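Local atomic coordinates of glucanase (Clostridium thermocellum, PDB entry 5GXX), a protein that probably hydrolyses internal beta-1,4-glucosidic bonds of cellulose as a family 9 endoglucanase of the cellulosome. Residues Q12-Y16 with N436-P440; V108-I112 with T183-A187; Y483-M487 with F571-G575. The protein carries 1 engineered substitution. One frame throughout, in Å; residues are numbered along the deposited sequence.

Contact 1 (Q12-Y16 with N436-P440); sequences QKAIY and NFPPP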
loop_
_atom_site.group_PDB
_atom_site.type_symbol
_atom_site.label_atom_id
_atom_site.label_comp_id
_atom_site.label_asym_id
_atom_site.label_seq_id
_atom_site.Cartn_x
_atom_site.Cartn_y
_atom_site.Cartn_z
ATOM N N GLN A 12 8.648 23.801 -43.953
ATOM C CA GLN A 12 9.381 22.553 -43.784
ATOM C C GLN A 12 9.100 21.938 -42.416
ATOM O O GLN A 12 8.795 20.748 -42.305
ATOM C CB GLN A 12 10.880 22.830 -43.980
ATOM C CG GLN A 12 11.830 21.682 -43.652
ATOM C CD GLN A 12 13.280 22.141 -43.680
ATOM O OE1 GLN A 12 13.594 23.256 -43.240
ATOM N NE2 GLN A 12 14.169 21.288 -44.195
ATOM N N LYS A 13 9.153 22.764 -41.374
ATOM C CA LYS A 13 8.908 22.284 -40.024
ATOM C C LYS A 13 7.437 21.974 -39.787
ATOM O O LYS A 13 7.116 20.951 -39.179
ATOM C CB LYS A 13 9.495 23.258 -38.993
ATOM C CG LYS A 13 11.012 23.194 -39.042
ATOM C CD LYS A 13 11.691 24.253 -38.182
ATOM C CE LYS A 13 13.203 23.993 -38.217
ATOM N NZ LYS A 13 13.945 24.968 -37.374
ATOM N N ALA A 14 6.567 22.847 -40.283
ATOM C CA ALA A 14 5.125 22.696 -40.105
ATOM C C ALA A 14 4.581 21.409 -40.723
ATOM O O ALA A 14 3.647 20.819 -40.180
ATOM C CB ALA A 14 4.364 23.943 -40.593
ATOM N N ILE A 15 5.225 20.943 -41.792
ATOM C CA ILE A 15 4.881 19.662 -42.406
ATOM C C ILE A 15 5.389 18.476 -41.598
ATOM O O ILE A 15 4.664 17.485 -41.413
ATOM C CB ILE A 15 5.431 19.595 -43.847
ATOM C CG1 ILE A 15 4.772 20.683 -44.698
ATOM C CG2 ILE A 15 5.172 18.209 -44.475
ATOM C CD1 ILE A 15 5.550 20.962 -45.991
ATOM N N TYR A 16 6.639 18.596 -41.153
ATOM C CA TYR A 16 7.313 17.572 -40.345
ATOM C C TYR A 16 6.504 17.265 -39.099
ATOM O O TYR A 16 6.488 16.118 -38.649
ATOM C CB TYR A 16 8.734 18.048 -39.991
ATOM C CG TYR A 16 9.509 17.192 -39.014
ATOM C CD1 TYR A 16 9.438 17.418 -37.628
ATOM C CD2 TYR A 16 10.339 16.166 -39.466
ATOM C CE1 TYR A 16 10.178 16.671 -36.736
ATOM C CE2 TYR A 16 11.126 15.415 -38.575
ATOM C CZ TYR A 16 11.024 15.678 -37.221
ATOM O OH TYR A 16 11.752 14.956 -36.318
ATOM N N ASN A 436 20.104 20.081 -43.207
ATOM C CA ASN A 436 20.385 18.818 -42.536
ATOM C C ASN A 436 19.243 18.432 -41.587
ATOM O O ASN A 436 19.465 17.986 -40.466
ATOM C CB ASN A 436 21.760 18.867 -41.840
ATOM C CG ASN A 436 22.887 19.383 -42.749
ATOM O OD1 ASN A 436 23.218 18.780 -43.779
ATOM N ND2 ASN A 436 23.496 20.501 -42.351
ATOM N N PHE A 437 18.009 18.598 -42.050
ATOM C CA PHE A 437 16.868 18.617 -41.135
ATOM C C PHE A 437 16.123 17.277 -41.111
ATOM O O PHE A 437 15.850 16.689 -42.162
ATOM C CB PHE A 437 15.933 19.802 -41.448
ATOM C CG PHE A 437 14.659 19.767 -40.654
ATOM C CD1 PHE A 437 14.618 20.258 -39.359
ATOM C CD2 PHE A 437 13.536 19.144 -41.180
ATOM C CE1 PHE A 437 13.436 20.179 -38.606
ATOM C CE2 PHE A 437 12.375 19.023 -40.420
ATOM C CZ PHE A 437 12.321 19.545 -39.148
ATOM N N PRO A 438 15.809 16.753 -39.913
ATOM C CA PRO A 438 16.116 17.253 -38.577
ATOM C C PRO A 438 17.502 16.791 -38.133
ATOM O O PRO A 438 17.922 15.703 -38.518
ATOM C CB PRO A 438 15.059 16.567 -37.713
ATOM C CG PRO A 438 14.864 15.247 -38.405
ATOM C CD PRO A 438 14.913 15.584 -39.866
ATOM N N PRO A 439 18.193 17.599 -37.317
ATOM C CA PRO A 439 19.471 17.232 -36.728
ATOM C C PRO A 439 19.252 16.207 -35.617
ATOM O O PRO A 439 18.175 16.180 -35.011
ATOM C CB PRO A 439 19.971 18.554 -36.143
ATOM C CG PRO A 439 18.743 19.317 -35.837
ATOM C CD PRO A 439 17.773 18.954 -36.920
ATOM N N PRO A 440 20.255 15.353 -35.369
ATOM C CA PRO A 440 20.109 14.305 -34.361
ATOM C C PRO A 440 20.000 14.912 -32.968
ATOM O O PRO A 440 20.624 15.931 -32.670
ATOM C CB PRO A 440 21.393 13.473 -34.498
ATOM C CG PRO A 440 22.012 13.892 -35.788
ATOM C CD PRO A 440 21.552 15.294 -36.063
#
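Phe437 and Tyr16 form the aromatic centre of this contact, a T-shaped pair in which the phenylalanine presents its edge to the tyrosine face. The ring centroids lie 4.9 Å apart and the planes are inclined at 68°. Phe437 CZ sits over the rim of the tyrosine face, and the tightest approach is from Phe437 CE2 to Tyr16 CD2, at 3.6 Å. In Tyr16 the CG lies anti to the backbone N (chi1 172°), which swings the ring off the helix toward the incoming loop.

Aliphatic packing completes the hold on the phenylalanine. The extended chain of Lys13 passes the ring at an oblique angle, with Lys13 CE 3.8 Å from Phe437 CE1, while its ammonium group travels on to a salt bridge with Glu9 and a hydrogen bond to Gly352 O. Pro438 follows a cis peptide bond, consistent with the turn that lets both consecutive residues reach the same tyrosine. Its CG lies 3.7 Å from Tyr16 CE2, and the two side chains meet at about a right angle.

Gln12 brings an amide to the ring. This group slides along the phenylalanine in the opposite sense, the amide and ring planes 44° apart, with Gln12 NE2 3.6 Å from Phe437 CB. Its OE1 accepts a hydrogen bond from Leu434 N, so the group that packs on Phe437 also holds the chain just ahead of it.

Tyr385 adds a further edge-to-face partner for Phe437. On other sides of helix 7-20, Ala14 packs on helix 412-429 and Ile15 on helix 85-101, so the loop leading from helix 412-429 toward strand 447-456 is laid against a helix already embedded in the helical catalytic domain.

Contact 2 (V108-I112 with T183-A187); sequences VVYQI and TYTAA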
loop_
_atom_site.group_PDB
_atom_site.type_symbol
_atom_site.label_atom_id
_atom_site.label_comp_id
_atom_site.label_asym_id
_atom_site.label_seq_id
_atom_site.Cartn_x
_atom_site.Cartn_y
_atom_site.Cartn_z
ATOM N N VAL A 108 -18.750 4.045 -41.307
ATOM C CA VAL A 108 -17.289 4.124 -41.265
ATOM C C VAL A 108 -16.848 3.972 -39.819
ATOM O O VAL A 108 -17.641 4.249 -38.912
ATOM C CB VAL A 108 -16.751 5.474 -41.840
ATOM C CG1 VAL A 108 -17.142 5.631 -43.315
ATOM C CG2 VAL A 108 -17.212 6.687 -41.012
ATOM N N VAL A 109 -15.611 3.524 -39.609
ATOM C CA VAL A 109 -14.931 3.698 -38.328
ATOM C C VAL A 109 -14.627 5.192 -38.257
ATOM O O VAL A 109 -13.958 5.714 -39.154
ATOM C CB VAL A 109 -13.598 2.922 -38.257
ATOM C CG1 VAL A 109 -12.830 3.294 -36.995
ATOM C CG2 VAL A 109 -13.849 1.415 -38.291
ATOM N N TYR A 110 -15.114 5.862 -37.216
ATOM C CA TYR A 110 -14.924 7.316 -37.095
ATOM C C TYR A 110 -14.088 7.764 -35.905
ATOM O O TYR A 110 -13.850 8.961 -35.735
ATOM C CB TYR A 110 -16.277 8.045 -37.115
ATOM C CG TYR A 110 -17.124 7.954 -35.857
ATOM C CD1 TYR A 110 -18.028 6.904 -35.668
ATOM C CD2 TYR A 110 -17.060 8.947 -34.874
ATOM C CE1 TYR A 110 -18.822 6.844 -34.519
ATOM C CE2 TYR A 110 -17.837 8.889 -33.719
ATOM C CZ TYR A 110 -18.730 7.837 -33.555
ATOM O OH TYR A 110 -19.501 7.777 -32.413
ATOM N N GLN A 111 -13.655 6.819 -35.076
ATOM C CA GLN A 111 -12.793 7.134 -33.955
ATOM C C GLN A 111 -12.017 5.906 -33.507
ATOM O O GLN A 111 -12.545 4.795 -33.507
ATOM C CB GLN A 111 -13.623 7.698 -32.799
ATOM C CG GLN A 111 -12.807 8.215 -31.629
ATOM C CD GLN A 111 -13.616 9.055 -30.675
ATOM O OE1 GLN A 111 -14.389 9.921 -31.080
ATOM N NE2 GLN A 111 -13.407 8.827 -29.388
ATOM N N ILE A 112 -10.758 6.093 -33.122
ATOM C CA ILE A 112 -9.990 5.039 -32.457
ATOM C C ILE A 112 -9.502 5.599 -31.132
ATOM O O ILE A 112 -8.847 6.634 -31.092
ATOM C CB ILE A 112 -8.750 4.557 -33.250
ATOM C CG1 ILE A 112 -9.079 4.085 -34.676
ATOM C CG2 ILE A 112 -7.982 3.469 -32.467
ATOM C CD1 ILE A 112 -9.977 2.866 -34.794
ATOM N N THR A 183 -25.518 9.460 -34.939
ATOM C CA THR A 183 -24.579 8.371 -34.684
ATOM C C THR A 183 -23.149 8.833 -34.423
ATOM O O THR A 183 -22.248 8.004 -34.331
ATOM C CB THR A 183 -24.570 7.319 -35.809
ATOM O OG1 THR A 183 -24.029 7.872 -37.014
ATOM C CG2 THR A 183 -25.990 6.838 -36.054
ATOM N N TYR A 184 -22.966 10.148 -34.341
ATOM C CA TYR A 184 -21.680 10.737 -34.007
ATOM C C TYR A 184 -21.703 11.139 -32.533
ATOM O O TYR A 184 -22.207 12.207 -32.179
ATOM C CB TYR A 184 -21.397 11.910 -34.950
ATOM C CG TYR A 184 -20.083 12.639 -34.726
ATOM C CD1 TYR A 184 -18.870 12.014 -34.991
ATOM C CD2 TYR A 184 -20.062 13.972 -34.295
ATOM C CE1 TYR A 184 -17.659 12.684 -34.787
ATOM C CE2 TYR A 184 -18.857 14.656 -34.097
ATOM C CZ TYR A 184 -17.659 14.000 -34.344
ATOM O OH TYR A 184 -16.466 14.658 -34.152
ATOM N N THR A 185 -21.211 10.240 -31.682
ATOM C CA THR A 185 -21.259 10.399 -30.227
ATOM C C THR A 185 -19.927 10.236 -29.484
ATOM O O THR A 185 -19.727 10.869 -28.438
ATOM C CB THR A 185 -22.305 9.444 -29.571
ATOM O OG1 THR A 185 -21.923 8.082 -29.801
ATOM C CG2 THR A 185 -23.723 9.721 -30.102
ATOM N N ALA A 186 -19.013 9.426 -30.013
ATOM C CA ALA A 186 -17.810 9.051 -29.282
ATOM C C ALA A 186 -16.900 10.252 -29.037
ATOM O O ALA A 186 -16.078 10.229 -28.120
ATOM C CB ALA A 186 -17.062 7.947 -30.012
ATOM N N ALA A 187 -17.052 11.293 -29.859
ATOM C CA ALA A 187 -16.218 12.496 -29.750
ATOM C C ALA A 187 -16.898 13.630 -28.978
ATOM O O ALA A 187 -16.373 14.743 -28.923
ATOM C CB ALA A 187 -15.792 12.978 -31.129
HETATM O O HOH W 1 -14.515 9.143 -26.263
#
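Tyr110 reaches out of its strand and places its hydroxyl oxygen before two consecutive backbone N-H groups of segment 183-187. Thr185 N donates to Tyr110 OH over 3.1 Å, and Ala186 N donates to the same oxygen over 3.0 Å, both bonds nearly straight. The second donor lies at the ring edge, near the plane. One phenolic oxygen thus accepts from the N-H groups of two successive residues in a loop that has no regular secondary structure. The tyrosine CG lies between the backbone N and the carbonyl carbon (chi1 74°), the position from which the ring reaches this loop.

Carbon contacts flank this polar end. Tyr110 CE2 comes within 3.5 Å of Tyr184 CD1, the two rings crossing with their planes 51° apart, neither stacked nor edge to face, and the same Tyr110 CE2 lies 3.9 Å from Ala186 CB. Gln111 extends alongside: its NE2 gives a bent bond of 3.3 Å to Ala186 O, arriving from above the carbonyl plane, 74° out of it. A water bridges the same two groups, donating to Ala186 O over 2.7 Å and accepting only a weak bond from Gln111 NE2. The amide nitrogen also donates to Gly113 O, which ties its orientation to the chain just beyond the strand.

Strand 108-112 is the middle member of a small antiparallel sheet, between 56-57 and 136-139, set among the helices of the family 9 catalytic domain, a family known for its (alpha/alpha)6 barrel. The contact joins this sheet to the loop between helices 162-178 and 198-212.

Further out, both rings pack on Val144 of helix 142-158. Tyr184 OH is hydrogen-bonded to Tyr191 O, and Thr183 OG1 to Lys140 N, while Ala186 rests on Phe137 and Ala187 on Phe57, residues of the two outer strands.

Contact 3 (Y483-M487 with F571-G575); sequences YNYYM and FSYQG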
loop_
_atom_site.group_PDB
_atom_site.type_symbol
_atom_site.label_atom_id
_atom_site.label_comp_id
_atom_site.label_asym_id
_atom_site.label_seq_id
_atom_site.Cartn_x
_atom_site.Cartn_y
_atom_site.Cartn_z
ATOM N N TYR A 483 20.512 -8.308 -16.391
ATOM C CA TYR A 483 21.699 -7.586 -15.984
ATOM C C TYR A 483 22.597 -8.492 -15.153
ATOM O O TYR A 483 22.137 -9.493 -14.586
ATOM C CB TYR A 483 21.351 -6.288 -15.245
ATOM C CG TYR A 483 20.586 -6.452 -13.942
ATOM C CD1 TYR A 483 21.263 -6.740 -12.759
ATOM C CD2 TYR A 483 19.204 -6.297 -13.893
ATOM C CE1 TYR A 483 20.587 -6.855 -11.563
ATOM C CE2 TYR A 483 18.512 -6.400 -12.688
ATOM C CZ TYR A 483 19.216 -6.691 -11.535
ATOM O OH TYR A 483 18.551 -6.822 -10.334
ATOM N N ASN A 484 23.872 -8.133 -15.078
ATOM C CA ASN A 484 24.850 -8.951 -14.366
ATOM C C ASN A 484 25.460 -8.232 -13.165
ATOM O O ASN A 484 25.690 -7.014 -13.208
ATOM C CB ASN A 484 25.967 -9.369 -15.325
ATOM C CG ASN A 484 25.489 -10.265 -16.456
ATOM O OD1 ASN A 484 24.390 -10.816 -16.432
ATOM N ND2 ASN A 484 26.351 -10.441 -17.458
ATOM N N TYR A 485 25.695 -8.995 -12.092
ATOM C CA TYR A 485 26.404 -8.501 -10.916
ATOM C C TYR A 485 27.708 -9.294 -10.780
ATOM O O TYR A 485 27.682 -10.497 -10.523
ATOM C CB TYR A 485 25.559 -8.663 -9.633
ATOM C CG TYR A 485 26.229 -8.042 -8.423
ATOM C CD1 TYR A 485 27.111 -8.784 -7.632
ATOM C CD2 TYR A 485 25.992 -6.709 -8.079
ATOM C CE1 TYR A 485 27.754 -8.197 -6.538
ATOM C CE2 TYR A 485 26.619 -6.128 -6.984
ATOM C CZ TYR A 485 27.498 -6.875 -6.224
ATOM O OH TYR A 485 28.093 -6.236 -5.156
ATOM N N TYR A 486 28.838 -8.612 -10.964
ATOM C CA TYR A 486 30.152 -9.239 -10.991
ATOM C C TYR A 486 30.916 -9.092 -9.680
ATOM O O TYR A 486 30.941 -8.015 -9.077
ATOM C CB TYR A 486 31.022 -8.619 -12.094
ATOM C CG TYR A 486 30.491 -8.742 -13.496
ATOM C CD1 TYR A 486 30.756 -9.873 -14.267
ATOM C CD2 TYR A 486 29.761 -7.709 -14.065
ATOM C CE1 TYR A 486 30.286 -9.986 -15.570
ATOM C CE2 TYR A 486 29.293 -7.815 -15.367
ATOM C CZ TYR A 486 29.556 -8.954 -16.108
ATOM O OH TYR A 486 29.082 -9.041 -17.399
ATOM N N MET A 487 31.579 -10.180 -9.303
ATOM C CA MET A 487 32.346 -10.271 -8.066
ATOM C C MET A 487 33.734 -10.837 -8.334
ATOM O O MET A 487 33.922 -11.599 -9.282
ATOM C CB MET A 487 31.650 -11.235 -7.104
ATOM C CG MET A 487 30.220 -10.871 -6.794
ATOM S SD MET A 487 29.352 -12.316 -6.157
ATOM C CE MET A 487 28.751 -13.083 -7.669
ATOM N N PHE A 571 33.643 -6.037 -9.009
ATOM C CA PHE A 571 33.425 -5.105 -10.121
ATOM C C PHE A 571 32.108 -4.335 -9.993
ATOM O O PHE A 571 32.059 -3.122 -10.190
ATOM C CB PHE A 571 33.493 -5.849 -11.458
ATOM C CG PHE A 571 33.234 -4.978 -12.671
ATOM C CD1 PHE A 571 31.943 -4.794 -13.148
ATOM C CD2 PHE A 571 34.288 -4.367 -13.343
ATOM C CE1 PHE A 571 31.708 -4.007 -14.271
ATOM C CE2 PHE A 571 34.066 -3.575 -14.460
ATOM C CZ PHE A 571 32.771 -3.394 -14.926
ATOM N N SER A 572 31.032 -5.024 -9.623
ATOM C CA SER A 572 29.735 -4.365 -9.566
ATOM C C SER A 572 29.429 -3.595 -8.286
ATOM O O SER A 572 28.433 -2.886 -8.222
ATOM C CB SER A 572 28.634 -5.369 -9.883
ATOM O OG SER A 572 28.828 -5.851 -11.191
ATOM N N TYR A 573 30.289 -3.719 -7.279
ATOM C CA TYR A 573 30.162 -2.939 -6.052
ATOM C C TYR A 573 30.715 -1.522 -6.178
ATOM O O TYR A 573 30.420 -0.664 -5.343
ATOM C CB TYR A 573 30.918 -3.661 -4.935
ATOM C CG TYR A 573 30.402 -3.443 -3.529
ATOM C CD1 TYR A 573 29.147 -3.915 -3.144
ATOM C CD2 TYR A 573 31.193 -2.813 -2.569
ATOM C CE1 TYR A 573 28.700 -3.758 -1.831
ATOM C CE2 TYR A 573 30.750 -2.647 -1.268
ATOM C CZ TYR A 573 29.506 -3.124 -0.900
ATOM O OH TYR A 573 29.071 -2.958 0.400
ATOM N N GLN A 574 31.511 -1.277 -7.215
ATOM C CA GLN A 574 32.224 -0.007 -7.335
ATOM C C GLN A 574 31.271 1.170 -7.312
ATOM O O GLN A 574 30.311 1.203 -8.083
ATOM C CB GLN A 574 33.007 0.070 -8.643
ATOM C CG GLN A 574 34.018 -1.022 -8.872
ATOM C CD GLN A 574 34.697 -0.862 -10.221
ATOM O OE1 GLN A 574 34.430 -1.620 -11.156
ATOM N NE2 GLN A 574 35.568 0.141 -10.331
ATOM N N GLY A 575 31.544 2.131 -6.435
ATOM C CA GLY A 575 30.787 3.377 -6.396
ATOM C C GLY A 575 29.422 3.305 -5.738
ATOM O O GLY A 575 28.785 4.345 -5.547
#
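Ser572 OG takes part in two hydrogen bonds: it accepts one of 2.8 Å from Tyr486 N, almost straight at 174°, and donates to Tyr585 O. A return bond runs from Ser572 N to Tyr486 O over 3.0 Å, so that a single strand residue has both its backbone N and its backbone O engaged by a single serine. The hydroxyl can do this because chi1 of -62° keeps OG beside the serine's own backbone N.

The CB of the same serine lies over one face of the Tyr485 ring, in a CH-pi contact with Ser572 CB 3.8 Å from the ring centroid. Farther along that ring, Tyr485 OH approaches Tyr573 CD1 at 3.2 Å, at the edge of the Tyr573 ring and near its plane. On the strand's other face, Tyr486 and Phe571 run side by side in the same direction, their rings meeting obliquely, with Tyr486 CD2 3.8 Å from Phe571 CD1. Tyr486 OH, in turn, accepts a 3.1 Å bond from Asn484 ND2, in the plane of that amide, whose OD1 is hydrogen-bonded to Lys531 NZ.

Tyr485 points into the interior of the beta sandwich, against Ile463 and Ile556 of the facing sheet, whereas Tyr486 packs on Pro587 and Pro600. Both segments adjoin the calcium site, made in part by Asp488 and by Asp566, Asn569 and Asp570. With its hydroxyl committed to two backbone partners and its CB pressed on an aromatic face, Ser572 probably has little rotational freedom, consistent with a well-defined join between the strand and the chain just after the calcium ligands.

In the fold
From the N terminus, helix 7-20 supplies the first half of contact 1, which closes only some 420 residues later, a few residues after helix 412-429. Contact 2 opens and closes within that span, tying the small sheet of strand 108-112 to a loop between two helices; its centre lies about 33 Å from that of contact 1, on the opposite side of the chain's centre. Contact 3 follows in series, joining strand 481-488 to the chain just after calcium ligands of the beta-rich module, with its centre about 54 Å from that of contact 2. No two contacts cross or touch. Contact 1 thus lays the start of the connection between catalytic part and beta-rich module against helix 7-20.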